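Local coordinates for Acarbose/maltose binding protein GacH (Streptomyces glaucescens, PDB 3K01) that binds acarbose and probably maltose as the extracellular solute receptor of an ABC transporter in this streptomycete, at residues E25-T29 / H55-K61; A84-M88 / S312-V316. One frame throughout, in Å; residues are numbered along the deposited sequence.

Contact 1: residues E25-T29 / H55-K61; sequences ELSGT and HPKVDVK. With SO4 (sulfate ion), chain B.
Leu-26 and His-55 share a sulfate ion, probably taken up from the crystallisation liquor, which ties the start of one segment to the start of the other. His-55 ND1 donates to sulfate O2 at 2.8 Å in a nearly straight bond (166°), with the sulfur close to the plane of the ring at its edge. Leu-26 N reaches the same O2 at 3.1 Å and divides its hydrogen between O2 and O4. The two side chains run side by side in the same direction, and Leu-26 CD1 lies over a face of the imidazole, 4.0 Å from the centroid of the His-55 ring, in a CH-pi contact. Residues His-55 to Val-58 form a type I turn, and next to it the segments pair in parallel: Asp-59 N donates to Gly-28 O at 2.8 Å, whereas the bond from Gly-28 N to Lys-57 O is weak. Leu-26 CB packs on Val-58 CG2. Water molecules link polar groups of the two segments. One accepts from Lys-57 N and lies 2.7 Å from Leu-26 O; another accepts from both Glu-25 N and Lys-57 NZ. The extended Lys-57 chain crosses Glu-25 at about a right angle, its NZ 4.4 Å from Glu-25 OE1, too far for a salt bridge. At the other end Thr-29 CG2 touches Lys-61 CD at 3.7 Å. Strands 28-34 and 58-64 continue from here as parallel neighbours, and Val-58 and Val-60 pack against Phe-51 of helix 51-54.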
loop_
_atom_site.group_PDB
_atom_site.type_symbol
_atom_site.label_atom_id
_atom_site.label_comp_id
_atom_site.label_asym_id
_atom_site.label_seq_id
_atom_site.Cartn_x
_atom_site.Cartn_y
_atom_site.Cartn_z
ATOM N N GLU A 25 29.526 -19.695 -14.530
ATOM C CA GLU A 25 28.342 -19.563 -13.694
ATOM C C GLU A 25 28.368 -18.198 -13.026
ATOM O O GLU A 25 29.416 -17.553 -12.898
ATOM C CB GLU A 25 28.383 -20.623 -12.582
ATOM C CG GLU A 25 28.350 -22.068 -13.042
ATOM C CD GLU A 25 28.491 -23.050 -11.887
ATOM O OE1 GLU A 25 28.388 -22.615 -10.715
ATOM O OE2 GLU A 25 28.697 -24.253 -12.153
ATOM N N LEU A 26 27.196 -17.741 -12.596
ATOM C CA LEU A 26 27.142 -16.549 -11.760
ATOM C C LEU A 26 28.035 -16.710 -10.547
ATOM O O LEU A 26 28.107 -17.784 -9.955
ATOM C CB LEU A 26 25.711 -16.263 -11.303
ATOM C CG LEU A 26 24.751 -15.823 -12.393
ATOM C CD1 LEU A 26 23.331 -15.688 -11.833
ATOM C CD2 LEU A 26 25.199 -14.524 -12.974
ATOM N N SER A 27 28.710 -15.635 -10.167
ATOM C CA SER A 27 29.593 -15.675 -9.011
ATOM C C SER A 27 29.598 -14.318 -8.327
ATOM O O SER A 27 28.896 -13.413 -8.764
ATOM C CB SER A 27 31.025 -16.091 -9.425
ATOM O OG SER A 27 31.571 -15.133 -10.296
ATOM N N GLY A 28 30.372 -14.205 -7.257
ATOM C CA GLY A 28 30.525 -12.933 -6.561
ATOM C C GLY A 28 29.561 -12.837 -5.396
ATOM O O GLY A 28 28.984 -13.835 -4.967
ATOM N N THR A 29 29.387 -11.617 -4.901
ATOM C CA THR A 29 28.558 -11.364 -3.721
ATOM C C THR A 29 27.302 -10.628 -4.145
ATOM O O THR A 29 27.347 -9.764 -5.028
ATOM C CB THR A 29 29.325 -10.500 -2.717
ATOM O OG1 THR A 29 30.480 -11.218 -2.270
ATOM C CG2 THR A 29 28.465 -10.146 -1.501
ATOM N N HIS A 55 22.719 -21.343 -7.677
ATOM C CA HIS A 55 23.932 -20.548 -7.981
ATOM C C HIS A 55 24.976 -20.632 -6.867
ATOM O O HIS A 55 25.226 -19.656 -6.147
ATOM C CB HIS A 55 23.595 -19.088 -8.302
ATOM C CG HIS A 55 22.487 -18.942 -9.286
ATOM N ND1 HIS A 55 22.672 -19.068 -10.646
ATOM C CD2 HIS A 55 21.166 -18.715 -9.104
ATOM C CE1 HIS A 55 21.512 -18.909 -11.260
ATOM N NE2 HIS A 55 20.582 -18.692 -10.345
ATOM N N PRO A 56 25.612 -21.814 -6.718
ATOM C CA PRO A 56 26.458 -22.054 -5.546
ATOM C C PRO A 56 27.703 -21.180 -5.415
ATOM O O PRO A 56 28.302 -21.108 -4.341
ATOM C CB PRO A 56 26.835 -23.544 -5.665
ATOM C CG PRO A 56 25.965 -24.101 -6.762
ATOM C CD PRO A 56 25.544 -22.977 -7.623
ATOM N N LYS A 57 28.085 -20.504 -6.499
ATOM C CA LYS A 57 29.257 -19.647 -6.473
ATOM C C LYS A 57 28.918 -18.200 -6.085
ATOM O O LYS A 57 29.809 -17.362 -5.949
ATOM C CB LYS A 57 29.986 -19.681 -7.822
ATOM C CG LYS A 57 30.622 -21.030 -8.147
ATOM C CD LYS A 57 31.635 -20.868 -9.272
ATOM C CE LYS A 57 32.227 -22.207 -9.662
ATOM N NZ LYS A 57 32.794 -22.117 -11.034
ATOM N N VAL A 58 27.624 -17.910 -5.928
ATOM C CA VAL A 58 27.204 -16.606 -5.405
ATOM C C VAL A 58 27.073 -16.651 -3.886
ATOM O O VAL A 58 26.477 -17.576 -3.330
ATOM C CB VAL A 58 25.879 -16.147 -6.054
ATOM C CG1 VAL A 58 25.405 -14.809 -5.460
ATOM C CG2 VAL A 58 26.050 -16.017 -7.554
ATOM N N ASP A 59 27.656 -15.654 -3.233
ATOM C CA ASP A 59 27.518 -15.487 -1.792
ATOM C C ASP A 59 26.403 -14.464 -1.544
ATOM O O ASP A 59 26.612 -13.256 -1.722
ATOM C CB ASP A 59 28.840 -14.971 -1.210
ATOM C CG ASP A 59 28.814 -14.797 0.304
ATOM O OD1 ASP A 59 27.862 -15.254 0.992
ATOM O OD2 ASP A 59 29.778 -14.183 0.808
ATOM N N VAL A 60 25.233 -14.949 -1.146
ATOM C CA VAL A 60 24.151 -14.056 -0.727
ATOM C C VAL A 60 24.364 -13.595 0.714
ATOM O O VAL A 60 24.416 -14.422 1.641
ATOM C CB VAL A 60 22.783 -14.717 -0.860
ATOM C CG1 VAL A 60 21.666 -13.799 -0.305
ATOM C CG2 VAL A 60 22.504 -15.070 -2.321
ATOM N N LYS A 61 24.486 -12.284 0.899
ATOM C CA LYS A 61 24.609 -11.682 2.224
ATOM C C LYS A 61 23.311 -10.962 2.566
ATOM O O LYS A 61 23.073 -9.815 2.142
ATOM C CB LYS A 61 25.809 -10.735 2.286
ATOM C CG LYS A 61 27.139 -11.420 1.960
ATOM C CD LYS A 61 28.333 -10.501 2.157
ATOM C CE LYS A 61 29.616 -11.342 2.192
ATOM N NZ LYS A 61 30.855 -10.563 1.933
HETATM S S SO4 B . 24.444 -20.134 -13.541
HETATM O O1 SO4 B . 22.982 -20.190 -13.645
HETATM O O2 SO4 B . 24.865 -19.758 -12.195
HETATM O O3 SO4 B . 25.005 -21.439 -13.885
HETATM O O4 SO4 B . 24.930 -19.123 -14.477
HETATM O O HOH W 1 26.966 -20.152 -9.152
HETATM O O HOH W 2 31.977 -20.441 -13.264
HETATM O O HOH W 3 32.134 -9.397 -0.625
#

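Contact 2: residues A84-M88 / S312-V316; sequences APDVM and SYAFV
Val-87 has CG1 anti to its own backbone N (chi1 174°), which sets both methyls against helix 309-320, and Val-316 answers with CG1 anti to the carbonyl carbon (chi1 -55°). The two CG1 methyls meet at 3.6 Å, from Val-87 CG1 to Val-316 CG1. The second branch of Val-87 fits between two residues about one turn apart on the helix: its CG2 is 3.8 Å from Ser-312 CB and 3.9 Å from Phe-315 CD2. It approaches the phenyl ring obliquely, in apolar packing. Beside this group Asp-86 presents a carbon to the serine, CB lying 3.3 Å from Ser-312 OG, while the polar ends are bound elsewhere. Asp-86 OD1 pairs with the hydroxyl of Ser-306 and OD2 with the backbone N of Thr-31, and Ser-312 OG is hydrogen-bonded to Asn-308 O, just before the helix. Phe-315 also meets Phe-51 edge-to-face, and Val-316 lies on Leu-300 and Val-302 of strand 293-302. The helix thus adheres to the start of the strand and the residue before it through buried methyl, methylene and aromatic groups, with the neighbouring carboxylate and hydroxyl satisfied by partners outside the pair.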
loop_
_atom_site.group_PDB
_atom_site.type_symbol
_atom_site.label_atom_id
_atom_site.label_comp_id
_atom_site.label_asym_id
_atom_site.label_seq_id
_atom_site.Cartn_x
_atom_site.Cartn_y
_atom_site.Cartn_z
ATOM N N ALA A 84 26.754 0.328 0.247
ATOM C CA ALA A 84 25.397 0.162 -0.274
ATOM C C ALA A 84 25.171 -1.299 -0.653
ATOM O O ALA A 84 26.085 -1.993 -1.108
ATOM C CB ALA A 84 25.154 1.064 -1.480
ATOM N N PRO A 85 23.941 -1.784 -0.497
ATOM C CA PRO A 85 23.648 -3.165 -0.882
ATOM C C PRO A 85 23.632 -3.274 -2.394
ATOM O O PRO A 85 23.512 -2.264 -3.086
ATOM C CB PRO A 85 22.245 -3.393 -0.305
ATOM C CG PRO A 85 21.619 -2.019 -0.375
ATOM C CD PRO A 85 22.737 -1.087 -0.000
ATOM N N ASP A 86 23.746 -4.495 -2.908
ATOM C CA ASP A 86 23.498 -4.724 -4.330
ATOM C C ASP A 86 22.002 -4.662 -4.656
ATOM O O ASP A 86 21.614 -4.154 -5.706
ATOM C CB ASP A 86 24.093 -6.055 -4.765
ATOM C CG ASP A 86 25.563 -6.104 -4.513
ATOM O OD1 ASP A 86 26.289 -5.363 -5.211
ATOM O OD2 ASP A 86 25.978 -6.828 -3.577
ATOM N N VAL A 87 21.195 -5.254 -3.762
ATOM C CA VAL A 87 19.769 -5.333 -3.966
ATOM C C VAL A 87 19.069 -4.749 -2.743
ATOM O O VAL A 87 19.394 -5.087 -1.608
ATOM C CB VAL A 87 19.329 -6.781 -4.199
ATOM C CG1 VAL A 87 17.795 -6.889 -4.267
ATOM C CG2 VAL A 87 19.961 -7.325 -5.503
ATOM N N MET A 88 18.101 -3.880 -3.009
ATOM C CA MET A 88 17.390 -3.156 -1.935
ATOM C C MET A 88 15.908 -3.465 -2.058
ATOM O O MET A 88 15.306 -3.253 -3.125
ATOM C CB MET A 88 17.639 -1.645 -2.148
ATOM C CG MET A 88 16.947 -0.691 -1.178
ATOM S SD MET A 88 17.544 -0.989 0.496
ATOM C CE MET A 88 16.310 -0.090 1.458
ATOM N N SER A 312 23.000 -9.676 -9.449
ATOM C CA SER A 312 21.869 -8.945 -8.874
ATOM C C SER A 312 20.636 -9.025 -9.759
ATOM O O SER A 312 19.527 -9.187 -9.250
ATOM C CB SER A 312 22.231 -7.485 -8.586
ATOM O OG SER A 312 23.301 -7.390 -7.667
ATOM N N TYR A 313 20.801 -8.938 -11.080
ATOM C CA TYR A 313 19.654 -9.104 -11.972
ATOM C C TYR A 313 19.024 -10.473 -11.739
ATOM O O TYR A 313 17.797 -10.600 -11.645
ATOM C CB TYR A 313 20.102 -9.052 -13.432
ATOM C CG TYR A 313 20.698 -7.742 -13.911
ATOM C CD1 TYR A 313 20.335 -6.511 -13.356
ATOM C CD2 TYR A 313 21.640 -7.742 -14.943
ATOM C CE1 TYR A 313 20.901 -5.321 -13.821
ATOM C CE2 TYR A 313 22.200 -6.567 -15.409
ATOM C CZ TYR A 313 21.846 -5.361 -14.845
ATOM O OH TYR A 313 22.405 -4.193 -15.310
ATOM N N ALA A 314 19.860 -11.515 -11.660
ATOM C CA ALA A 314 19.353 -12.851 -11.467
ATOM C C ALA A 314 18.708 -13.013 -10.079
ATOM O O ALA A 314 17.686 -13.709 -9.934
ATOM C CB ALA A 314 20.479 -13.868 -11.659
ATOM N N PHE A 315 19.275 -12.355 -9.077
ATOM C CA PHE A 315 18.705 -12.449 -7.737
ATOM C C PHE A 315 17.301 -11.818 -7.662
ATOM O O PHE A 315 16.384 -12.410 -7.079
ATOM C CB PHE A 315 19.637 -11.780 -6.729
ATOM C CG PHE A 315 19.142 -11.863 -5.303
ATOM C CD1 PHE A 315 19.335 -13.017 -4.565
ATOM C CD2 PHE A 315 18.475 -10.794 -4.731
ATOM C CE1 PHE A 315 18.879 -13.105 -3.252
ATOM C CE2 PHE A 315 18.016 -10.863 -3.411
ATOM C CZ PHE A 315 18.217 -12.025 -2.672
ATOM N N VAL A 316 17.122 -10.637 -8.244
ATOM C CA VAL A 316 15.789 -10.023 -8.196
ATOM C C VAL A 316 14.799 -10.804 -9.035
ATOM O O VAL A 316 13.637 -10.908 -8.656
ATOM C CB VAL A 316 15.775 -8.509 -8.510
ATOM C CG1 VAL A 316 16.723 -7.764 -7.584
ATOM C CG2 VAL A 316 16.064 -8.204 -9.978
#

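Overall arrangement
Contact 1 closes before contact 2 opens along the chain, yet their centres are only 12 Å apart, on the same side of the molecule. Both reach one mixed sheet, in which strand 28-34 lies between strands 58-64 and 87-91 and parallel to each. Contact 1 lies at the surface where the first two strands begin; contact 2 is buried, joining the third to helix 309-320. That helix meets both: Ala-314 CB lies 3.4 Å from Leu-26 CD1, and Phe-315 packs on Val-60. A helix from late in the sequence therefore covers strands from its beginning, consistent with the interwoven chain of bacterial solute-binding proteins.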